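Side-chain contact in transaminase (Bacillus megaterium, PDB 5G0A), which probably transfers amino groups between amines and carbonyl compounds with S selectivity, using pyridoxal-5'-phosphate as cofactor: residues 365-370 / 456-461. Sequence-based numbering, arbitrary orientation.
Sequences RSKLEL and KAMDAL
Met458 reaches across from one helix to two consecutive residues of the other, Lys367 and Leu368, and it gives up more surface (64 Å²) than either of them. Its CG lies 3.8 Å from CB of Lys367, so the base of the lysine chain is already in apolar contact. Further out, the Lys367 chain bends at both chi2 and chi3 (-74° and -62°), which folds it over the methionine and brings its CE to 4.0 Å from CB of Met458. The lysine thus packs through its methylenes, while its NZ forms a salt bridge with Asp455, one turn before Asp459 on the helix that carries Met458. OD2 of Asp459, 5.6 Å from Lys367 NZ, is too distant for a direct ion pair but may add to the favourable field. On the other flank, the thioether sulfur does the touching: Met458 SD sits 3.9 Å from CD2 of Leu368, the two side chains meeting at about a right angle. The same leucine methyl looks more loosely toward Leu461, with 4.4 Å between the CD2 atoms. No hydrogen bond links the segments. Leu368 ties the seam to Phe381, Trp388 and Val390 of strands 378-384 and 387-392, and Met458 reaches the loop residue Ile433. The axes of 365-370 and 456-461 approach to 10.9 Å and diverge by only 19°, so these parts of helices 353-374 and 451-468 run nearly parallel: an alpha/beta layer in the C-terminal part of a class-III aminotransferase, consistent with the small domain of fold-type I PLP enzymes.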
ATOM      1  N   ARG B 365      29.438  19.141  30.026  1.00 35.53           N
ATOM      2  CA  ARG B 365      28.417  20.113  30.434  1.00 38.29           C
ATOM      3  C   ARG B 365      29.080  21.417  30.920  1.00 38.63           C
ATOM      4  O   ARG B 365      28.733  22.498  30.456  1.00 40.12           O
ATOM      5  CB  ARG B 365      27.492  19.491  31.500  1.00 40.18           C
ATOM      6  CG  ARG B 365      26.712  20.468  32.372  1.00 48.24           C
ATOM      7  CD  ARG B 365      25.460  20.971  31.692  1.00 50.98           C
ATOM      8  NE  ARG B 365      24.491  19.907  31.445  1.00 55.70           N
ATOM      9  CZ  ARG B 365      23.280  20.101  30.938  1.00 55.56           C
ATOM     10  NH1 ARG B 365      22.877  21.327  30.631  1.00 57.08           N
ATOM     11  NH2 ARG B 365      22.472  19.068  30.741  1.00 54.52           N
ATOM     12  N   SER B 366      30.055  21.299  31.819  1.00 38.69           N
ATOM     13  CA  SER B 366      30.800  22.478  32.312  1.00 40.95           C
ATOM     14  C   SER B 366      31.560  23.217  31.201  1.00 42.81           C
ATOM     15  O   SER B 366      31.660  24.449  31.214  1.00 44.51           O
ATOM     16  CB  SER B 366      31.750  22.088  33.451  1.00 40.13           C
ATOM     17  OG  SER B 366      32.911  21.423  32.969  1.00 43.06           O
ATOM     18  N   LYS B 367      32.099  22.467  30.240  1.00 41.70           N
ATOM     19  CA  LYS B 367      32.817  23.073  29.121  1.00 40.40           C
ATOM     20  C   LYS B 367      31.866  23.801  28.178  1.00 39.60           C
ATOM     21  O   LYS B 367      32.187  24.889  27.687  1.00 42.38           O
ATOM     22  CB  LYS B 367      33.641  22.023  28.353  1.00 40.55           C
ATOM     23  CG  LYS B 367      34.679  21.271  29.185  1.00 40.58           C
ATOM     24  CD  LYS B 367      35.898  22.111  29.538  1.00 43.57           C
ATOM     25  CE  LYS B 367      36.645  22.563  28.292  1.00 43.36           C
ATOM     26  NZ  LYS B 367      38.013  23.039  28.642  1.00 44.39           N
ATOM     27  N   LEU B 368      30.701  23.207  27.914  1.00 39.60           N
ATOM     28  CA  LEU B 368      29.691  23.864  27.066  1.00 37.30           C
ATOM     29  C   LEU B 368      29.091  25.101  27.738  1.00 38.08           C
ATOM     30  O   LEU B 368      28.834  26.098  27.070  1.00 38.16           O
ATOM     31  CB  LEU B 368      28.588  22.886  26.627  1.00 36.40           C
ATOM     32  CG  LEU B 368      29.020  21.787  25.646  1.00 36.18           C
ATOM     33  CD1 LEU B 368      27.914  20.756  25.472  1.00 36.60           C
ATOM     34  CD2 LEU B 368      29.427  22.362  24.296  1.00 37.96           C
ATOM     35  N   GLU B 369      28.859  25.034  29.045  1.00 40.86           N
ATOM     36  CA  GLU B 369      28.436  26.228  29.801  1.00 44.45           C
ATOM     37  C   GLU B 369      29.384  27.402  29.534  1.00 43.93           C
ATOM     38  O   GLU B 369      28.942  28.505  29.210  1.00 43.87           O
ATOM     39  CB  GLU B 369      28.375  25.946  31.299  1.00 47.83           C
ATOM     40  CG  GLU B 369      27.121  25.228  31.765  1.00 51.80           C
ATOM     41  CD  GLU B 369      27.142  24.942  33.257  1.00 55.92           C
ATOM     42  OE1 GLU B 369      28.098  25.379  33.933  1.00 59.63           O
ATOM     43  OE2 GLU B 369      26.205  24.282  33.759  1.00 59.17           O
ATOM     44  N   LEU B 370      30.687  27.147  29.636  1.00 44.37           N
ATOM     45  CA  LEU B 370      31.699  28.184  29.409  1.00 45.54           C
ATOM     46  C   LEU B 370      31.703  28.709  27.972  1.00 47.36           C
ATOM     47  O   LEU B 370      31.826  29.917  27.754  1.00 45.57           O
ATOM     48  CB  LEU B 370      33.092  27.695  29.821  1.00 47.50           C
ATOM     49  CG  LEU B 370      33.353  27.453  31.311  1.00 50.13           C
ATOM     50  CD1 LEU B 370      34.577  26.565  31.504  1.00 51.06           C
ATOM     51  CD2 LEU B 370      33.500  28.764  32.081  1.00 52.39           C
ATOM     52  N   LYS B 456      40.717  19.484  23.932  1.00 37.09           N
ATOM     53  CA  LYS B 456      41.145  19.734  22.555  1.00 35.64           C
ATOM     54  C   LYS B 456      39.955  19.946  21.612  1.00 34.89           C
ATOM     55  O   LYS B 456      39.977  20.822  20.750  1.00 35.30           O
ATOM     56  CB  LYS B 456      42.057  18.597  22.067  1.00 35.77           C
ATOM     57  CG  LYS B 456      42.491  18.705  20.609  1.00 38.82           C
ATOM     58  CD  LYS B 456      43.608  17.721  20.288  1.00 42.15           C
ATOM     59  CE  LYS B 456      43.749  17.497  18.786  1.00 39.68           C
ATOM     60  NZ  LYS B 456      44.724  16.407  18.509  1.00 45.37           N
ATOM     61  N   ALA B 457      38.912  19.137  21.781  1.00 34.72           N
ATOM     62  CA  ALA B 457      37.739  19.254  20.941  1.00 34.46           C
ATOM     63  C   ALA B 457      37.001  20.569  21.211  1.00 34.07           C
ATOM     64  O   ALA B 457      36.590  21.265  20.278  1.00 35.95           O
ATOM     65  CB  ALA B 457      36.821  18.049  21.143  1.00 33.32           C
ATOM     66  N   MET B 458      36.874  20.923  22.485  1.00 37.18           N
ATOM     67  CA  MET B 458      36.150  22.149  22.860  1.00 38.43           C
ATOM     68  C   MET B 458      36.904  23.412  22.427  1.00 38.07           C
ATOM     69  O   MET B 458      36.298  24.402  22.012  1.00 38.83           O
ATOM     70  CB  MET B 458      35.855  22.164  24.354  1.00 39.14           C
ATOM     71  CG  MET B 458      34.841  21.123  24.812  1.00 40.65           C
ATOM     72  SD  MET B 458      33.186  21.339  24.137  1.00 42.35           S
ATOM     73  CE  MET B 458      33.100  20.022  22.915  1.00 44.78           C
ATOM     74  N   ASP B 459      38.228  23.358  22.509  1.00 40.49           N
ATOM     75  CA  ASP B 459      39.086  24.388  21.919  1.00 42.93           C
ATOM     76  C   ASP B 459      38.824  24.603  20.432  1.00 41.70           C
ATOM     77  O   ASP B 459      38.685  25.743  19.981  1.00 39.88           O
ATOM     78  CB  ASP B 459      40.561  24.053  22.147  1.00 48.19           C
ATOM     79  CG  ASP B 459      41.136  24.753  23.357  1.00 55.33           C
ATOM     80  OD1 ASP B 459      41.276  25.996  23.309  1.00 62.44           O
ATOM     81  OD2 ASP B 459      41.466  24.067  24.349  1.00 54.85           O
ATOM     82  N   ALA B 460      38.751  23.512  19.667  1.00 38.41           N
ATOM     83  CA  ALA B 460      38.524  23.607  18.229  1.00 39.89           C
ATOM     84  C   ALA B 460      37.163  24.205  17.929  1.00 39.63           C
ATOM     85  O   ALA B 460      37.016  24.941  16.962  1.00 41.13           O
ATOM     86  CB  ALA B 460      38.665  22.241  17.562  1.00 40.44           C
ATOM     87  N   LEU B 461      36.179  23.876  18.766  1.00 39.83           N
ATOM     88  CA  LEU B 461      34.836  24.425  18.660  1.00 39.67           C
ATOM     89  C   LEU B 461      34.857  25.933  18.973  1.00 41.86           C
ATOM     90  O   LEU B 461      34.198  26.715  18.295  1.00 41.66           O
ATOM     91  CB  LEU B 461      33.887  23.685  19.612  1.00 39.66           C
ATOM     92  CG  LEU B 461      32.416  24.110  19.659  1.00 38.89           C
ATOM     93  CD1 LEU B 461      31.838  24.210  18.255  1.00 41.34           C
ATOM     94  CD2 LEU B 461      31.614  23.144  20.521  1.00 40.08           C
TER